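Local coordinates for protein membrane-anchored mycosin mycp1 (Mycobacterium thermoresistibile, PDB 4HVL) that probably cleaves proteins as a subtilisin-like serine protease and is an essential, membrane-anchored component of the ESX-1 (type VII) secretion system, at residues A156-S161 and I179-C184; L129-T134 and A163-H168; T244-A249 and F270-P275. All coordinates share one frame; numbering follows the deposited sequence.

Contact 1: A156-S161 and I179-C184; sequences AGSLRS and ISEAAC. With ZN (zinc ion), chain B.
Leu159 and Ala183 make the apolar part of this contact. The helix segment 156-161 comes closest to 179-184 here, with the CA atoms of Leu159 and Ala183 7.4 Å apart. The touching is done by one branch of the leucine. Leu159 CD2 lies 3.9 Å from Ala183 CB, and CG is only slightly farther off. The CB of Ala183 points at the helix and meets this branch directly.

The polar part is looser. Ser158 OG faces the carboxylate of Glu181, with 4.0 Å between Ser158 OG and Glu181 OE2. This is proximity, not a hydrogen bond. OG is trans to the backbone N (chi1 167°), which turns the hydroxyl toward the carboxylate. No hydrogen bond joins the two segments.

The metal part fixes Glu181. Glu181 OE1 binds a zinc ion at 2.0 Å. Glu181 OE2 stays 4.1 Å from the same zinc ion, so the carboxylate grips through one oxygen. The bend at chi2 (62°) folds the chain back. As a result Glu181 CB is itself 3.4 Å from the zinc ion. His133 and Thr134 bind the same ion. The helix supports this site from the second shell: the backbone O of Ser158 accepts a hydrogen bond from His133 NE2, which helps to set the turn of that ligand's ring.

Just before Glu181, Ser180 OG is hydrogen-bonded to Asp70, the predicted acid of the charge relay system. Segment 179-184 leaves the end of the central parallel strand 176-179. The zinc ion is an addition seen in this entry. The helix packed against the chain that leaves strand 176-179 is characteristic of the subtilisin fold, and in subtilases this part of the chain usually lines the substrate-binding cleft.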
ATOM      1  N   ALA A 156      -4.731  -4.727 -17.162  1.00 22.89           N
ATOM      2  CA  ALA A 156      -6.160  -4.422 -17.197  1.00 22.60           C
ATOM      3  C   ALA A 156      -6.945  -5.421 -16.368  1.00 22.16           C
ATOM      4  O   ALA A 156      -7.812  -5.037 -15.586  1.00 22.31           O
ATOM      5  CB  ALA A 156      -6.669  -4.412 -18.614  1.00 23.17           C
ATOM      6  N   GLY A 157      -6.608  -6.694 -16.515  1.00 22.39           N
ATOM      7  CA  GLY A 157      -7.216  -7.749 -15.712  1.00 22.23           C
ATOM      8  C   GLY A 157      -6.944  -7.571 -14.235  1.00 21.29           C
ATOM      9  O   GLY A 157      -7.834  -7.732 -13.398  1.00 20.56           O
ATOM     10  N   SER A 158      -5.704  -7.244 -13.906  1.00 21.04           N
ATOM     11  CA  SER A 158      -5.319  -7.010 -12.522  1.00 20.22           C
ATOM     12  C   SER A 158      -6.110  -5.813 -11.916  1.00 18.99           C
ATOM     13  O   SER A 158      -6.537  -5.847 -10.765  1.00 17.32           O
ATOM     14  CB  SER A 158      -3.803  -6.831 -12.446  1.00 21.15           C
ATOM     15  OG  SER A 158      -3.389  -6.308 -11.207  1.00 22.35           O
ATOM     16  N   LEU A 159      -6.360  -4.791 -12.710  1.00 18.69           N
ATOM     17  CA  LEU A 159      -7.184  -3.653 -12.247  1.00 18.16           C
ATOM     18  C   LEU A 159      -8.669  -4.023 -12.107  1.00 17.66           C
ATOM     19  O   LEU A 159      -9.353  -3.545 -11.204  1.00 17.52           O
ATOM     20  CB  LEU A 159      -7.006  -2.447 -13.163  1.00 18.25           C
ATOM     21  CG  LEU A 159      -5.675  -1.704 -12.991  1.00 18.39           C
ATOM     22  CD1 LEU A 159      -5.458  -0.717 -14.129  1.00 18.99           C
ATOM     23  CD2 LEU A 159      -5.593  -0.965 -11.670  1.00 17.78           C
ATOM     24  N   ARG A 160      -9.164  -4.893 -12.975  1.00 17.88           N
ATOM     25  CA  ARG A 160     -10.511  -5.399 -12.779  1.00 17.83           C
ATOM     26  C   ARG A 160     -10.639  -6.209 -11.474  1.00 16.92           C
ATOM     27  O   ARG A 160     -11.602  -6.016 -10.720  1.00 16.31           O
ATOM     28  CB  ARG A 160     -10.984  -6.178 -14.009  1.00 18.84           C
ATOM     29  CG  ARG A 160     -11.338  -5.276 -15.193  1.00 19.93           C
ATOM     30  CD  ARG A 160     -12.087  -6.057 -16.257  1.00 20.33           C
ATOM     31  NE  ARG A 160     -11.202  -7.048 -16.834  1.00 21.10           N
ATOM     32  CZ  ARG A 160     -10.391  -6.826 -17.869  1.00 22.10           C
ATOM     33  NH1 ARG A 160     -10.364  -5.644 -18.460  1.00 22.41           N
ATOM     34  NH2 ARG A 160      -9.606  -7.801 -18.327  1.00 22.76           N
ATOM     35  N   SER A 161      -9.690  -7.105 -11.187  1.00 16.78           N
ATOM     36  CA  SER A 161      -9.741  -7.876  -9.905  1.00 16.23           C
ATOM     37  C   SER A 161      -9.522  -6.987  -8.656  1.00 15.72           C
ATOM     38  O   SER A 161     -10.089  -7.230  -7.579  1.00 15.08           O
ATOM     39  CB  SER A 161      -8.758  -9.048  -9.925  1.00 16.57           C
ATOM     40  OG  SER A 161      -7.426  -8.610  -9.841  1.00 16.40           O
ATOM     41  N   ILE A 179      -3.717  -0.525   0.333  1.00 14.77           N
ATOM     42  CA  ILE A 179      -3.568  -1.082  -1.004  1.00 14.55           C
ATOM     43  C   ILE A 179      -2.101  -0.997  -1.421  1.00 14.48           C
ATOM     44  O   ILE A 179      -1.573   0.084  -1.664  1.00 13.75           O
ATOM     45  CB  ILE A 179      -4.448  -0.334  -2.040  1.00 14.72           C
ATOM     46  CG1 ILE A 179      -5.905  -0.302  -1.564  1.00 14.55           C
ATOM     47  CG2 ILE A 179      -4.322  -1.004  -3.410  1.00 15.03           C
ATOM     48  CD1 ILE A 179      -6.923   0.254  -2.556  1.00 14.55           C
ATOM     49  N   SER A 180      -1.451  -2.150  -1.469  1.00 14.56           N
ATOM     50  CA  SER A 180      -0.069  -2.238  -1.865  1.00 15.44           C
ATOM     51  C   SER A 180       0.043  -2.240  -3.392  1.00 16.06           C
ATOM     52  O   SER A 180       1.098  -1.951  -3.922  1.00 16.56           O
ATOM     53  CB  SER A 180       0.608  -3.494  -1.288  1.00 15.69           C
ATOM     54  OG  SER A 180       0.492  -3.567   0.128  1.00 15.77           O
ATOM     55  N   GLU A 181      -1.045  -2.571  -4.096  1.00 17.06           N
ATOM     56  CA  GLU A 181      -1.013  -2.652  -5.573  1.00 18.17           C
ATOM     57  C   GLU A 181      -0.741  -1.267  -6.147  1.00 18.21           C
ATOM     58  O   GLU A 181      -1.357  -0.281  -5.728  1.00 17.78           O
ATOM     59  CB  GLU A 181      -2.358  -3.186  -6.107  1.00 19.10           C
ATOM     60  CG  GLU A 181      -2.542  -3.178  -7.619  1.00 20.34           C
ATOM     61  CD  GLU A 181      -1.534  -4.047  -8.344  1.00 22.11           C
ATOM     62  OE1 GLU A 181      -1.180  -5.127  -7.851  1.00 23.20           O
ATOM     63  OE2 GLU A 181      -1.083  -3.634  -9.431  1.00 24.39           O
ATOM     64  N   ALA A 182       0.192  -1.188  -7.089  1.00 18.59           N
ATOM     65  CA  ALA A 182       0.412   0.048  -7.822  1.00 18.78           C
ATOM     66  C   ALA A 182       0.631  -0.329  -9.267  1.00 19.47           C
ATOM     67  O   ALA A 182       1.753  -0.603  -9.679  1.00 19.39           O
ATOM     68  CB  ALA A 182       1.599   0.814  -7.262  1.00 19.09           C
ATOM     69  N   ALA A 183      -0.458  -0.336 -10.034  1.00 19.81           N
ATOM     70  CA  ALA A 183      -0.421  -0.779 -11.438  1.00 20.18           C
ATOM     71  C   ALA A 183      -0.094   0.384 -12.347  1.00 20.33           C
ATOM     72  O   ALA A 183      -0.684   1.446 -12.217  1.00 19.88           O
ATOM     73  CB  ALA A 183      -1.757  -1.357 -11.834  1.00 20.36           C
ATOM     74  N   CYS A 184       0.806   0.158 -13.297  1.00 20.69           N
ATOM     75  CA  CYS A 184       1.319   1.214 -14.173  1.00 21.13           C
ATOM     76  C   CYS A 184       0.966   0.992 -15.636  1.00 20.61           C
ATOM     77  O   CYS A 184       1.026  -0.130 -16.143  1.00 20.07           O
ATOM     78  CB  CYS A 184       2.847   1.293 -14.074  1.00 22.41           C
ATOM     79  SG  CYS A 184       3.451   1.696 -12.417  1.00 23.71           S
TER
HETATM   80 ZN    ZN B 501      -1.919  -6.492  -6.567  0.85 20.28          ZN

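Contact 2: L129-T134 and A163-H168; sequences LSLRHT and ARAIVH. With ZN (zinc ion), chain B; ZN (zinc ion), chain C.
Leu131 and Ala165 join strand and helix in a beta-alpha-beta crossover of the subtilisin fold. Strand 127-132 belongs to the central parallel sheet, helix 154-171 covers one side of it, and the chain then returns as strand 176-179. The two segments run closest at this pair, with 7.3 Å between the CA atoms of Leu131 and Ala165.

One methyl carries the contact. Leu131 CD2 sits 3.4 Å from the backbone O of Ala165 and 4.3 Å from Ala165 CB. Leu131 also touches Ala169 and Ala67, so it is buried between helix and sheet. No hydrogen bond links the two segments.

Both segments take part in zinc binding. At the end of the strand, His133 ND1 and Thr134 OG1 both bind the same zinc ion, each at 2.1 Å. It is the ion that Glu181 also binds. On the helix, His168 ND1 binds a second zinc ion together with Asp15. A chi1 of 177° swings the His168 ring away from its backbone N. This brings the CD2 edge of the ring to Leu131 while ND1 reaches the zinc ion. The leucine meets this ring at its edge, in the ring plane, where Leu131 CD2 lies 3.8 Å from His168 CD2.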
ATOM      1  N   LEU A 129      -7.218  -7.978   8.151  1.00 17.68           N
ATOM      2  CA  LEU A 129      -7.863  -8.835   7.149  1.00 17.60           C
ATOM      3  C   LEU A 129      -6.941  -8.906   5.937  1.00 16.49           C
ATOM      4  O   LEU A 129      -6.491  -7.852   5.451  1.00 16.11           O
ATOM      5  CB  LEU A 129      -9.205  -8.255   6.741  1.00 18.28           C
ATOM      6  CG  LEU A 129     -10.134  -7.986   7.917  1.00 19.70           C
ATOM      7  CD1 LEU A 129     -11.442  -7.393   7.423  1.00 20.32           C
ATOM      8  CD2 LEU A 129     -10.381  -9.254   8.725  1.00 19.83           C
ATOM      9  N   SER A 130      -6.631 -10.120   5.480  1.00 15.66           N
ATOM     10  CA  SER A 130      -5.710 -10.325   4.346  1.00 15.22           C
ATOM     11  C   SER A 130      -6.438 -10.684   3.045  1.00 15.06           C
ATOM     12  O   SER A 130      -7.117 -11.704   2.950  1.00 15.84           O
ATOM     13  CB  SER A 130      -4.678 -11.419   4.670  1.00 15.16           C
ATOM     14  OG  SER A 130      -3.801 -11.664   3.561  1.00 14.71           O
ATOM     15  N   LEU A 131      -6.270  -9.834   2.042  1.00 14.69           N
ATOM     16  CA  LEU A 131      -6.789 -10.086   0.698  1.00 14.65           C
ATOM     17  C   LEU A 131      -5.594 -10.252  -0.215  1.00 14.09           C
ATOM     18  O   LEU A 131      -4.743  -9.346  -0.304  1.00 13.73           O
ATOM     19  CB  LEU A 131      -7.614  -8.909   0.203  1.00 15.23           C
ATOM     20  CG  LEU A 131      -8.914  -8.575   0.922  1.00 16.24           C
ATOM     21  CD1 LEU A 131      -8.666  -7.722   2.172  1.00 16.53           C
ATOM     22  CD2 LEU A 131      -9.849  -7.839  -0.032  1.00 16.82           C
ATOM     23  N   ARG A 132      -5.490 -11.408  -0.867  1.00 13.62           N
ATOM     24  CA  ARG A 132      -4.433 -11.621  -1.824  1.00 13.11           C
ATOM     25  C   ARG A 132      -4.919 -11.151  -3.203  1.00 13.90           C
ATOM     26  O   ARG A 132      -5.867 -11.702  -3.765  1.00 13.90           O
ATOM     27  CB  ARG A 132      -3.937 -13.070  -1.868  1.00 12.72           C
ATOM     28  CG  ARG A 132      -2.944 -13.281  -3.006  1.00 12.76           C
ATOM     29  CD  ARG A 132      -2.061 -14.487  -2.842  1.00 12.97           C
ATOM     30  NE  ARG A 132      -2.817 -15.729  -3.008  1.00 13.24           N
ATOM     31  CZ  ARG A 132      -2.266 -16.933  -3.083  1.00 13.45           C
ATOM     32  NH1 ARG A 132      -0.957 -17.070  -3.016  1.00 13.73           N
ATOM     33  NH2 ARG A 132      -3.040 -18.000  -3.205  1.00 14.22           N
ATOM     34  N   HIS A 133      -4.245 -10.141  -3.729  1.00 14.35           N
ATOM     35  CA  HIS A 133      -4.511  -9.629  -5.063  1.00 16.05           C
ATOM     36  C   HIS A 133      -3.364  -9.908  -6.060  1.00 17.21           C
ATOM     37  O   HIS A 133      -3.628  -9.988  -7.263  1.00 18.25           O
ATOM     38  CB  HIS A 133      -4.825  -8.134  -5.018  1.00 16.35           C
ATOM     39  CG  HIS A 133      -4.996  -7.533  -6.373  1.00 17.82           C
ATOM     40  ND1 HIS A 133      -3.974  -6.882  -7.023  1.00 19.31           N
ATOM     41  CD2 HIS A 133      -6.019  -7.605  -7.257  1.00 18.56           C
ATOM     42  CE1 HIS A 133      -4.374  -6.529  -8.230  1.00 19.48           C
ATOM     43  NE2 HIS A 133      -5.615  -6.951  -8.393  1.00 19.58           N
ATOM     44  N   THR A 134      -2.125 -10.068  -5.580  1.00 17.03           N
ATOM     45  CA  THR A 134      -0.959 -10.297  -6.446  1.00 18.43           C
ATOM     46  C   THR A 134      -0.111 -11.448  -5.961  1.00 18.31           C
ATOM     47  O   THR A 134      -0.017 -11.667  -4.757  1.00 17.36           O
ATOM     48  CB  THR A 134      -0.052  -9.034  -6.504  1.00 19.50           C
ATOM     49  OG1 THR A 134      -0.686  -8.054  -7.316  1.00 21.65           O
ATOM     50  CG2 THR A 134       1.302  -9.305  -7.140  1.00 20.62           C
ATOM     51  N   ALA A 163     -10.551  -3.826  -8.422  1.00 15.58           N
ATOM     52  CA  ALA A 163     -11.773  -3.099  -8.167  1.00 15.70           C
ATOM     53  C   ALA A 163     -12.699  -3.953  -7.310  1.00 15.73           C
ATOM     54  O   ALA A 163     -13.253  -3.470  -6.340  1.00 16.23           O
ATOM     55  CB  ALA A 163     -12.453  -2.702  -9.462  1.00 16.26           C
ATOM     56  N   ARG A 164     -12.837  -5.232  -7.643  1.00 15.79           N
ATOM     57  CA  ARG A 164     -13.662  -6.129  -6.827  1.00 15.71           C
ATOM     58  C   ARG A 164     -13.088  -6.319  -5.410  1.00 15.63           C
ATOM     59  O   ARG A 164     -13.835  -6.428  -4.422  1.00 15.57           O
ATOM     60  CB  ARG A 164     -13.833  -7.492  -7.509  1.00 15.69           C
ATOM     61  CG  ARG A 164     -14.665  -7.447  -8.783  1.00 16.20           C
ATOM     62  CD  ARG A 164     -14.965  -8.832  -9.355  1.00 16.42           C
ATOM     63  NE  ARG A 164     -13.843  -9.370 -10.137  1.00 16.59           N
ATOM     64  CZ  ARG A 164     -12.962 -10.288  -9.727  1.00 16.32           C
ATOM     65  NH1 ARG A 164     -13.007 -10.818  -8.514  1.00 16.06           N
ATOM     66  NH2 ARG A 164     -11.992 -10.668 -10.553  1.00 16.71           N
ATOM     67  N   ALA A 165     -11.764  -6.391  -5.306  1.00 15.51           N
ATOM     68  CA  ALA A 165     -11.134  -6.568  -4.010  1.00 15.51           C
ATOM     69  C   ALA A 165     -11.396  -5.377  -3.083  1.00 15.15           C
ATOM     70  O   ALA A 165     -11.519  -5.553  -1.862  1.00 14.82           O
ATOM     71  CB  ALA A 165      -9.624  -6.803  -4.167  1.00 15.48           C
ATOM     72  N   ILE A 166     -11.479  -4.179  -3.648  1.00 14.96           N
ATOM     73  CA  ILE A 166     -11.749  -2.983  -2.851  1.00 15.54           C
ATOM     74  C   ILE A 166     -13.205  -3.036  -2.368  1.00 16.21           C
ATOM     75  O   ILE A 166     -13.468  -2.785  -1.185  1.00 16.23           O
ATOM     76  CB  ILE A 166     -11.440  -1.685  -3.643  1.00 15.63           C
ATOM     77  CG1 ILE A 166      -9.935  -1.567  -3.902  1.00 15.60           C
ATOM     78  CG2 ILE A 166     -11.884  -0.459  -2.879  1.00 16.01           C
ATOM     79  CD1 ILE A 166      -9.560  -0.627  -5.034  1.00 16.13           C
ATOM     80  N   VAL A 167     -14.137  -3.413  -3.262  1.00 16.35           N
ATOM     81  CA  VAL A 167     -15.546  -3.592  -2.870  1.00 16.92           C
ATOM     82  C   VAL A 167     -15.637  -4.614  -1.729  1.00 17.00           C
ATOM     83  O   VAL A 167     -16.239  -4.350  -0.659  1.00 16.93           O
ATOM     84  CB  VAL A 167     -16.451  -4.007  -4.069  1.00 17.16           C
ATOM     85  CG1 VAL A 167     -17.849  -4.393  -3.611  1.00 17.77           C
ATOM     86  CG2 VAL A 167     -16.571  -2.855  -5.061  1.00 17.60           C
ATOM     87  N   HIS A 168     -15.045  -5.783  -1.958  1.00 16.82           N
ATOM     88  CA  HIS A 168     -15.048  -6.842  -0.973  1.00 16.70           C
ATOM     89  C   HIS A 168     -14.403  -6.405   0.372  1.00 16.57           C
ATOM     90  O   HIS A 168     -14.967  -6.654   1.441  1.00 15.71           O
ATOM     91  CB  HIS A 168     -14.372  -8.067  -1.561  1.00 17.42           C
ATOM     92  CG  HIS A 168     -14.247  -9.222  -0.621  1.00 17.84           C
ATOM     93  ND1 HIS A 168     -15.308 -10.020  -0.271  1.00 19.75           N
ATOM     94  CD2 HIS A 168     -13.165  -9.742   0.005  1.00 18.13           C
ATOM     95  CE1 HIS A 168     -14.894 -10.978   0.546  1.00 19.10           C
ATOM     96  NE2 HIS A 168     -13.593 -10.830   0.727  1.00 18.63           N
TER
HETATM   97 ZN    ZN B 501      -1.919  -6.492  -6.567  0.85 20.28          ZN
HETATM   98 ZN    ZN C 502     -17.396  -9.988  -0.717  1.00 21.21          ZN

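Contact 3: T244-A249 and F270-P275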
ATOM      1  N   THR A 244       3.276   8.153 -17.076  1.00 19.85           N
ATOM      2  CA  THR A 244       2.885   6.884 -16.484  1.00 19.45           C
ATOM      3  C   THR A 244       1.775   7.083 -15.440  1.00 18.64           C
ATOM      4  O   THR A 244       1.961   7.776 -14.449  1.00 18.03           O
ATOM      5  CB  THR A 244       4.103   6.191 -15.846  1.00 19.58           C
ATOM      6  OG1 THR A 244       5.104   5.993 -16.842  1.00 20.24           O
ATOM      7  CG2 THR A 244       3.742   4.832 -15.253  1.00 19.35           C
ATOM      8  N   ILE A 245       0.607   6.514 -15.710  1.00 18.78           N
ATOM      9  CA  ILE A 245      -0.474   6.450 -14.741  1.00 18.55           C
ATOM     10  C   ILE A 245      -0.143   5.321 -13.758  1.00 17.61           C
ATOM     11  O   ILE A 245       0.263   4.230 -14.183  1.00 18.05           O
ATOM     12  CB  ILE A 245      -1.826   6.157 -15.438  1.00 19.95           C
ATOM     13  CG1 ILE A 245      -2.173   7.271 -16.441  1.00 21.12           C
ATOM     14  CG2 ILE A 245      -2.954   5.930 -14.429  1.00 19.51           C
ATOM     15  CD1 ILE A 245      -2.153   8.668 -15.841  1.00 21.69           C
ATOM     16  N   VAL A 246      -0.263   5.604 -12.464  1.00 16.32           N
ATOM     17  CA  VAL A 246      -0.213   4.587 -11.406  1.00 15.83           C
ATOM     18  C   VAL A 246      -1.594   4.521 -10.754  1.00 15.32           C
ATOM     19  O   VAL A 246      -2.130   5.553 -10.291  1.00 14.66           O
ATOM     20  CB  VAL A 246       0.854   4.925 -10.336  1.00 15.85           C
ATOM     21  CG1 VAL A 246       0.970   3.796  -9.320  1.00 16.01           C
ATOM     22  CG2 VAL A 246       2.214   5.180 -10.994  1.00 16.06           C
ATOM     23  N   SER A 247      -2.183   3.332 -10.729  1.00 14.84           N
ATOM     24  CA  SER A 247      -3.538   3.148 -10.182  1.00 15.23           C
ATOM     25  C   SER A 247      -3.521   2.097  -9.072  1.00 15.17           C
ATOM     26  O   SER A 247      -2.884   1.067  -9.221  1.00 15.41           O
ATOM     27  CB  SER A 247      -4.517   2.689 -11.269  1.00 15.75           C
ATOM     28  OG  SER A 247      -5.861   2.637 -10.787  1.00 16.31           O
ATOM     29  N   PRO A 248      -4.279   2.326  -7.989  1.00 15.28           N
ATOM     30  CA  PRO A 248      -5.267   3.391  -7.768  1.00 15.51           C
ATOM     31  C   PRO A 248      -4.656   4.678  -7.180  1.00 15.35           C
ATOM     32  O   PRO A 248      -5.385   5.580  -6.759  1.00 15.25           O
ATOM     33  CB  PRO A 248      -6.219   2.751  -6.770  1.00 15.81           C
ATOM     34  CG  PRO A 248      -5.304   1.928  -5.929  1.00 15.58           C
ATOM     35  CD  PRO A 248      -4.293   1.351  -6.886  1.00 15.43           C
ATOM     36  N   ALA A 249      -3.325   4.761  -7.173  1.00 15.37           N
ATOM     37  CA  ALA A 249      -2.614   5.954  -6.644  1.00 15.49           C
ATOM     38  C   ALA A 249      -3.199   7.281  -7.132  1.00 15.60           C
ATOM     39  O   ALA A 249      -3.253   8.262  -6.366  1.00 15.62           O
ATOM     40  CB  ALA A 249      -1.131   5.887  -7.010  1.00 15.49           C
ATOM     41  N   PHE A 270      13.505   4.712  -6.186  1.00 21.97           N
ATOM     42  CA  PHE A 270      12.551   3.868  -6.877  1.00 20.99           C
ATOM     43  C   PHE A 270      11.099   4.355  -6.709  1.00 19.98           C
ATOM     44  O   PHE A 270      10.184   3.781  -7.292  1.00 19.97           O
ATOM     45  CB  PHE A 270      12.680   2.432  -6.374  1.00 20.66           C
ATOM     46  CG  PHE A 270      12.577   2.307  -4.891  1.00 20.16           C
ATOM     47  CD1 PHE A 270      11.335   2.355  -4.258  1.00 19.51           C
ATOM     48  CD2 PHE A 270      13.726   2.149  -4.112  1.00 20.94           C
ATOM     49  CE1 PHE A 270      11.239   2.229  -2.880  1.00 19.40           C
ATOM     50  CE2 PHE A 270      13.632   2.037  -2.735  1.00 20.56           C
ATOM     51  CZ  PHE A 270      12.390   2.084  -2.119  1.00 19.63           C
ATOM     52  N   SER A 271      10.873   5.395  -5.917  1.00 19.46           N
ATOM     53  CA  SER A 271       9.498   5.800  -5.593  1.00 18.45           C
ATOM     54  C   SER A 271       8.903   6.528  -6.799  1.00 17.94           C
ATOM     55  O   SER A 271       9.486   7.478  -7.300  1.00 18.28           O
ATOM     56  CB  SER A 271       9.477   6.696  -4.354  1.00 18.57           C
ATOM     57  OG  SER A 271       8.176   6.829  -3.815  1.00 18.05           O
ATOM     58  N   MET A 272       7.758   6.054  -7.273  1.00 17.29           N
ATOM     59  CA  MET A 272       7.076   6.644  -8.427  1.00 17.30           C
ATOM     60  C   MET A 272       6.451   7.991  -8.061  1.00 17.48           C
ATOM     61  O   MET A 272       5.581   8.075  -7.189  1.00 16.76           O
ATOM     62  CB  MET A 272       5.976   5.696  -8.943  1.00 16.86           C
ATOM     63  CG  MET A 272       6.483   4.599  -9.875  1.00 17.75           C
ATOM     64  SD  MET A 272       7.087   5.200 -11.483  1.00 19.23           S
ATOM     65  CE  MET A 272       5.602   5.980 -12.082  1.00 19.01           C
ATOM     66  N   SER A 273       6.891   9.042  -8.747  1.00 18.46           N
ATOM     67  CA  SER A 273       6.394  10.380  -8.498  1.00 18.21           C
ATOM     68  C   SER A 273       5.163  10.631  -9.335  1.00 17.91           C
ATOM     69  O   SER A 273       5.009  10.070 -10.436  1.00 17.75           O
ATOM     70  CB  SER A 273       7.462  11.442  -8.869  1.00 19.08           C
ATOM     71  OG  SER A 273       7.602  11.558 -10.282  1.00 19.12           O
ATOM     72  N   GLY A 274       4.314  11.526  -8.844  1.00 17.63           N
ATOM     73  CA  GLY A 274       3.250  12.068  -9.660  1.00 17.88           C
ATOM     74  C   GLY A 274       2.423  13.147  -8.984  1.00 17.92           C
ATOM     75  O   GLY A 274       2.579  13.395  -7.773  1.00 17.45           O
ATOM     76  N   PRO A 275       1.498  13.758  -9.749  1.00 17.54           N
ATOM     77  CA  PRO A 275       0.662  14.817  -9.190  1.00 17.94           C
ATOM     78  C   PRO A 275      -0.257  14.364  -8.046  1.00 17.21           C
ATOM     79  O   PRO A 275      -0.820  15.210  -7.358  1.00 17.37           O
ATOM     80  CB  PRO A 275      -0.155  15.308 -10.396  1.00 18.40           C
ATOM     81  CG  PRO A 275      -0.188  14.169 -11.346  1.00 18.31           C
ATOM     82  CD  PRO A 275       1.095  13.391 -11.123  1.00 18.19           C
TER
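Met272 meets Val246 and Thr244 with no flat side-chain group between them. There is no ring face, amide or carboxylate at the interface, and no stacking. Methyl groups do the work: the S-methyl of Met272 and the side-chain methyls of Val246 and Thr244.

The terminal methyl of Met272 makes the closest approach. Met272 CE lies 3.6 Å from Val246 CG2 and 3.9 Å from Thr244 CG2. Thr244 CB is also near, 4.1 Å from Met272 CE. The methionine is bent at both chi2 (-68°) and chi3 (-60°), which curls the chain and brings CE, not SD, against the strand. It crosses Thr244 at about a right angle and Val246 at a slant.

Thr244 and Val246 are two residues apart on strand 244-247, and both send their CB toward the loop. This strand pairs with 183-186 in a two-stranded antiparallel sheet, separate from the main parallel sheet of the subtilisin fold. Segment 270-275 belongs to the loop between the last two strands of that main sheet, 256-261 and 277-282. The contact therefore joins the small sheet to a connection of the large one.

Polar groups here are held by neighbouring loops. Thr244 OG1 is hydrogen-bonded to the backbone O of Thr223. Gln224 holds the loop on either side of Met272, through Ser271 O and Ser273 N, and Asn225 ties both segments, accepting from Thr244 N and donating to Ser273 O.

In the fold
Contacts 1 and 2 use neighbouring turns of helix 154-171, and their centres are about 10 Å apart. They share one zinc ion, around which Glu181 OE1 and Thr134 OG1 come within 3.0 Å. The centre of contact 3 is about 12 Å from that of contact 1. The two are tied by the small antiparallel sheet, where Ala183 O and Ser247 N probably form a hydrogen bond of 2.8 Å. Contacts 2 and 3 do not touch. The predicted charge relay system is nearest to contacts 1 and 2: the side chain of Leu131 is about 7 Å from that of Asp70. Val246 of contact 3 is farther, about 11 Å from Ser312, side chain to side chain. His101 and Ser312 themselves hold a further zinc ion.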